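Long-range contact in eukaryotic translation initiation factor 4E type 5 (Leishmania major, PDB 7KCJ), which probably binds the 7-methylguanosine cap of messenger RNA and acts as a translation initiation factor: residues G132-R144 with I153-S165. Residues are numbered along the deposited sequence; the frame is centred on the assembly and turned at random.
Sequences GKPVCDVLRIAAR and IRVEVWLSDSTRS
Strands 136-143 and 153-159 pair antiparallel as a beta hairpin, their axes 4.7 Å apart at closest approach, with backbone hydrogen bonds from A142 N to R154 O and from R154 N to A142 O. They are central neighbours in the curved antiparallel sheet of the eIF4E fold. A beta bulge shifts the register between C136 and V138. There W158 O accepts from D137 N, while V138 O accepts from W158 N at 2.9 Å.

One sheet face is apolar and lies against helix 108-121. On it L139 CD1 touches both V155 CG1 and V157 CG2, each 3.7 Å away. The L139 side chain runs beside that of V157 and crosses that of V155. C136 SG touches L159 CD2 at 3.5 Å, and C136 CB packs on V157 CG1.

The other face carries V138, R140, E156 and W158. V138 CG1 makes a CH-pi contact over the six-membered ring of W158. R140 bends at chi2 and chi3, which brings NE to E156 OE2 at 3.0 Å in a salt bridge. NE approaches from above the carboxylate plane. W158 CZ2 lies over one face of the R140 guanidinium, the two planes 47° apart. The other E156 oxygen, OE1, takes the indole N-H of W158 in the ring plane and also pairs with R98. E156 thus helps fix the rotation of the indole.

Next to the bulge, V135 O accepts a hydrogen bond from S160 N. D137 OD1 forms a salt bridge with R82, while a water lies 2.6 Å from D137 OD2, to which it donates, and also bonds S160 OG.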
loop_
_atom_site.group_PDB
_atom_site.type_symbol
_atom_site.label_atom_id
_atom_site.label_comp_id
_atom_site.label_asym_id
_atom_site.label_seq_id
_atom_site.Cartn_x
_atom_site.Cartn_y
_atom_site.Cartn_z
ATOM N N GLY A 132 0.696 19.248 7.515
ATOM C CA GLY A 132 1.775 19.967 6.846
ATOM C C GLY A 132 3.142 19.315 6.996
ATOM O O GLY A 132 4.173 19.978 6.847
ATOM N N LYS A 133 3.166 18.012 7.297
ATOM C CA LYS A 133 4.407 17.255 7.453
ATOM C C LYS A 133 4.073 15.796 7.220
ATOM O O LYS A 133 3.722 15.085 8.166
ATOM C CB LYS A 133 4.980 17.432 8.863
ATOM C CG LYS A 133 6.422 16.956 9.004
ATOM C CD LYS A 133 7.030 17.401 10.334
ATOM C CE LYS A 133 7.077 18.906 10.469
ATOM N NZ LYS A 133 7.464 19.328 11.841
ATOM N N PRO A 134 4.110 15.352 5.954
ATOM C CA PRO A 134 3.737 13.966 5.649
ATOM C C PRO A 134 4.656 12.915 6.266
ATOM O O PRO A 134 5.878 13.048 6.261
ATOM C CB PRO A 134 3.717 13.934 4.119
ATOM C CG PRO A 134 3.671 15.372 3.686
ATOM C CD PRO A 134 4.453 16.093 4.728
ATOM N N VAL A 135 4.046 11.864 6.810
ATOM C CA VAL A 135 4.776 10.833 7.530
ATOM C C VAL A 135 4.516 9.382 6.985
ATOM O O VAL A 135 5.152 8.428 7.437
ATOM C CB VAL A 135 4.429 11.046 9.030
ATOM C CG1 VAL A 135 3.714 9.864 9.678
ATOM C CG2 VAL A 135 5.634 11.516 9.831
ATOM N N CYS A 136 3.651 9.238 5.968
ATOM C CA CYS A 136 3.362 7.948 5.348
ATOM C C CYS A 136 4.497 7.608 4.336
ATOM O O CYS A 136 4.565 8.240 3.293
ATOM C CB CYS A 136 1.985 7.983 4.681
ATOM S SG CYS A 136 0.626 8.463 5.791
ATOM N N ASP A 137 5.414 6.658 4.657
ATOM C CA ASP A 137 6.552 6.365 3.767
ATOM C C ASP A 137 6.522 5.065 2.999
ATOM O O ASP A 137 7.384 4.879 2.144
ATOM C CB ASP A 137 7.884 6.415 4.510
ATOM C CG ASP A 137 8.190 7.763 5.085
ATOM O OD1 ASP A 137 7.925 8.772 4.400
ATOM O OD2 ASP A 137 8.678 7.817 6.230
ATOM N N VAL A 138 5.624 4.144 3.316
ATOM C CA VAL A 138 5.517 2.883 2.593
ATOM C C VAL A 138 4.041 2.565 2.395
ATOM O O VAL A 138 3.231 2.696 3.332
ATOM C CB VAL A 138 6.253 1.676 3.251
ATOM C CG1 VAL A 138 5.980 0.385 2.488
ATOM C CG2 VAL A 138 7.759 1.904 3.348
ATOM N N LEU A 139 3.700 2.103 1.203
ATOM C CA LEU A 139 2.354 1.703 0.877
ATOM C C LEU A 139 2.440 0.296 0.299
ATOM O O LEU A 139 3.214 0.067 -0.623
ATOM C CB LEU A 139 1.811 2.673 -0.168
ATOM C CG LEU A 139 0.319 2.752 -0.364
ATOM C CD1 LEU A 139 -0.380 3.180 0.904
ATOM C CD2 LEU A 139 0.027 3.782 -1.436
ATOM N N ARG A 140 1.687 -0.660 0.865
ATOM C CA ARG A 140 1.693 -2.038 0.398
ATOM C C ARG A 140 0.274 -2.429 0.011
ATOM O O ARG A 140 -0.640 -2.277 0.800
ATOM C CB ARG A 140 2.247 -2.976 1.476
ATOM C CG ARG A 140 3.463 -2.410 2.206
ATOM C CD ARG A 140 4.516 -3.447 2.453
ATOM N NE ARG A 140 4.111 -4.389 3.487
ATOM C CZ ARG A 140 4.652 -5.590 3.661
ATOM N NH1 ARG A 140 5.613 -6.018 2.850
ATOM N NH2 ARG A 140 4.237 -6.375 4.648
ATOM N N ILE A 141 0.074 -2.877 -1.218
ATOM C CA ILE A 141 -1.245 -3.264 -1.710
ATOM C C ILE A 141 -1.303 -4.771 -1.928
ATOM O O ILE A 141 -0.469 -5.307 -2.649
ATOM C CB ILE A 141 -1.632 -2.458 -2.958
ATOM C CG1 ILE A 141 -1.406 -0.961 -2.757
ATOM C CG2 ILE A 141 -3.056 -2.715 -3.339
ATOM C CD1 ILE A 141 -1.587 -0.162 -4.083
ATOM N N ALA A 142 -2.189 -5.465 -1.204
ATOM C CA ALA A 142 -2.297 -6.916 -1.293
ATOM C C ALA A 142 -3.623 -7.393 -1.849
ATOM O O ALA A 142 -4.668 -7.092 -1.267
ATOM C CB ALA A 142 -2.076 -7.536 0.070
ATOM N N ALA A 143 -3.594 -8.192 -2.920
ATOM C CA ALA A 143 -4.830 -8.771 -3.468
ATOM C C ALA A 143 -5.329 -9.842 -2.494
ATOM O O ALA A 143 -4.579 -10.772 -2.160
ATOM C CB ALA A 143 -4.551 -9.427 -4.814
ATOM N N ARG A 144 -6.585 -9.729 -2.044
ATOM C CA ARG A 144 -7.157 -10.723 -1.141
ATOM C C ARG A 144 -8.538 -11.241 -1.639
ATOM O O ARG A 144 -9.535 -11.107 -0.918
ATOM C CB ARG A 144 -7.278 -10.128 0.272
ATOM C CG ARG A 144 -5.934 -9.735 0.879
ATOM C CD ARG A 144 -5.876 -10.013 2.364
ATOM N NE ARG A 144 -4.777 -10.918 2.691
ATOM C CZ ARG A 144 -4.933 -12.127 3.227
ATOM N NH1 ARG A 144 -6.149 -12.586 3.504
ATOM N NH2 ARG A 144 -3.875 -12.887 3.483
ATOM N N ILE A 153 -9.345 -6.161 -1.759
ATOM C CA ILE A 153 -7.930 -5.833 -1.606
ATOM C C ILE A 153 -7.667 -5.234 -0.208
ATOM O O ILE A 153 -8.585 -4.787 0.476
ATOM C CB ILE A 153 -7.394 -4.899 -2.732
ATOM C CG1 ILE A 153 -8.000 -3.474 -2.642
ATOM C CG2 ILE A 153 -7.618 -5.501 -4.105
ATOM C CD1 ILE A 153 -7.509 -2.505 -3.709
ATOM N N ARG A 154 -6.396 -5.239 0.219
ATOM C CA ARG A 154 -5.999 -4.595 1.467
ATOM C C ARG A 154 -4.879 -3.623 1.203
ATOM O O ARG A 154 -3.894 -3.998 0.582
ATOM C CB ARG A 154 -5.535 -5.601 2.525
ATOM C CG ARG A 154 -5.240 -4.892 3.861
ATOM C CD ARG A 154 -4.533 -5.760 4.868
ATOM N NE ARG A 154 -5.235 -6.995 5.175
ATOM C CZ ARG A 154 -4.715 -7.985 5.897
ATOM N NH1 ARG A 154 -3.469 -7.900 6.361
ATOM N NH2 ARG A 154 -5.423 -9.085 6.132
ATOM N N VAL A 155 -5.008 -2.399 1.683
ATOM C CA VAL A 155 -3.954 -1.409 1.573
ATOM C C VAL A 155 -3.356 -1.232 2.965
ATOM O O VAL A 155 -4.084 -1.046 3.945
ATOM C CB VAL A 155 -4.448 -0.073 0.983
ATOM C CG1 VAL A 155 -3.274 0.899 0.803
ATOM C CG2 VAL A 155 -5.164 -0.288 -0.344
ATOM N N GLU A 156 -2.049 -1.376 3.075
ATOM C CA GLU A 156 -1.323 -1.245 4.335
ATOM C C GLU A 156 -0.425 -0.013 4.221
ATOM O O GLU A 156 0.407 0.056 3.318
ATOM C CB GLU A 156 -0.480 -2.509 4.580
ATOM C CG GLU A 156 0.447 -2.448 5.792
ATOM C CD GLU A 156 1.270 -3.705 6.014
ATOM O OE1 GLU A 156 1.699 -3.947 7.162
ATOM O OE2 GLU A 156 1.485 -4.451 5.029
ATOM N N VAL A 157 -0.595 0.953 5.119
ATOM C CA VAL A 157 0.199 2.188 5.110
ATOM C C VAL A 157 1.142 2.206 6.301
ATOM O O VAL A 157 0.670 2.069 7.423
ATOM C CB VAL A 157 -0.731 3.434 5.190
ATOM C CG1 VAL A 157 0.067 4.716 4.963
ATOM C CG2 VAL A 157 -1.912 3.335 4.214
ATOM N N TRP A 158 2.452 2.412 6.093
ATOM C CA TRP A 158 3.420 2.491 7.198
ATOM C C TRP A 158 3.750 3.930 7.486
ATOM O O TRP A 158 4.173 4.655 6.587
ATOM C CB TRP A 158 4.722 1.722 6.909
ATOM C CG TRP A 158 4.592 0.224 6.779
ATOM C CD1 TRP A 158 3.467 -0.533 6.953
ATOM C CD2 TRP A 158 5.640 -0.689 6.422
ATOM N NE1 TRP A 158 3.751 -1.859 6.721
ATOM C CE2 TRP A 158 5.080 -1.982 6.398
ATOM C CE3 TRP A 158 7.004 -0.544 6.135
ATOM C CZ2 TRP A 158 5.823 -3.111 6.049
ATOM C CZ3 TRP A 158 7.747 -1.679 5.838
ATOM C CH2 TRP A 158 7.154 -2.943 5.809
ATOM N N LEU A 159 3.505 4.366 8.718
ATOM C CA LEU A 159 3.794 5.732 9.129
ATOM C C LEU A 159 5.113 5.744 9.897
ATOM O O LEU A 159 5.335 4.866 10.723
ATOM C CB LEU A 159 2.690 6.293 10.043
ATOM C CG LEU A 159 1.221 5.881 9.842
ATOM C CD1 LEU A 159 0.346 6.645 10.738
ATOM C CD2 LEU A 159 0.752 6.164 8.469
ATOM N N SER A 160 5.958 6.739 9.667
ATOM C CA SER A 160 7.222 6.851 10.411
ATOM C C SER A 160 7.007 7.387 11.842
ATOM O O SER A 160 7.841 7.139 12.721
ATOM C CB SER A 160 8.229 7.706 9.656
ATOM O OG SER A 160 7.774 9.040 9.512
ATOM N N ASP A 161 5.870 8.071 12.090
ATOM C CA ASP A 161 5.546 8.583 13.419
ATOM C C ASP A 161 4.156 8.098 13.849
ATOM O O ASP A 161 3.149 8.539 13.302
ATOM C CB ASP A 161 5.637 10.111 13.435
ATOM C CG ASP A 161 5.305 10.762 14.759
ATOM O OD1 ASP A 161 5.176 10.035 15.770
ATOM O OD2 ASP A 161 5.175 12.004 14.792
ATOM N N SER A 162 4.114 7.206 14.842
ATOM C CA SER A 162 2.892 6.622 15.370
ATOM C C SER A 162 1.958 7.633 16.039
ATOM O O SER A 162 0.758 7.377 16.133
ATOM C CB SER A 162 3.210 5.481 16.329
ATOM O OG SER A 162 3.792 5.970 17.523
ATOM N N THR A 163 2.483 8.773 16.494
ATOM C CA THR A 163 1.651 9.804 17.102
ATOM C C THR A 163 0.777 10.552 16.067
ATOM O O THR A 163 -0.084 11.336 16.462
ATOM C CB THR A 163 2.484 10.762 17.961
ATOM O OG1 THR A 163 3.351 11.503 17.108
ATOM C CG2 THR A 163 3.272 10.039 19.043
ATOM N N ARG A 164 0.993 10.330 14.755
ATOM C CA ARG A 164 0.163 10.937 13.708
ATOM C C ARG A 164 -0.961 9.991 13.217
ATOM O O ARG A 164 -1.767 10.386 12.380
ATOM C CB ARG A 164 1.028 11.376 12.508
ATOM C CG ARG A 164 2.121 12.391 12.855
ATOM C CD ARG A 164 1.563 13.686 13.425
ATOM N NE ARG A 164 2.559 14.761 13.445
ATOM C CZ ARG A 164 3.048 15.314 14.553
ATOM N NH1 ARG A 164 2.641 14.897 15.748
ATOM N NH2 ARG A 164 3.945 16.290 14.474
ATOM N N SER A 165 -0.990 8.744 13.721
ATOM C CA SER A 165 -1.914 7.689 13.340
ATOM C C SER A 165 -3.391 8.068 13.461
ATOM O O SER A 165 -4.130 7.901 12.494
ATOM C CB SER A 165 -1.612 6.423 14.140
ATOM O OG SER A 165 -2.244 5.291 13.573
HETATM O O HOH W 1 9.002 10.196 7.331
#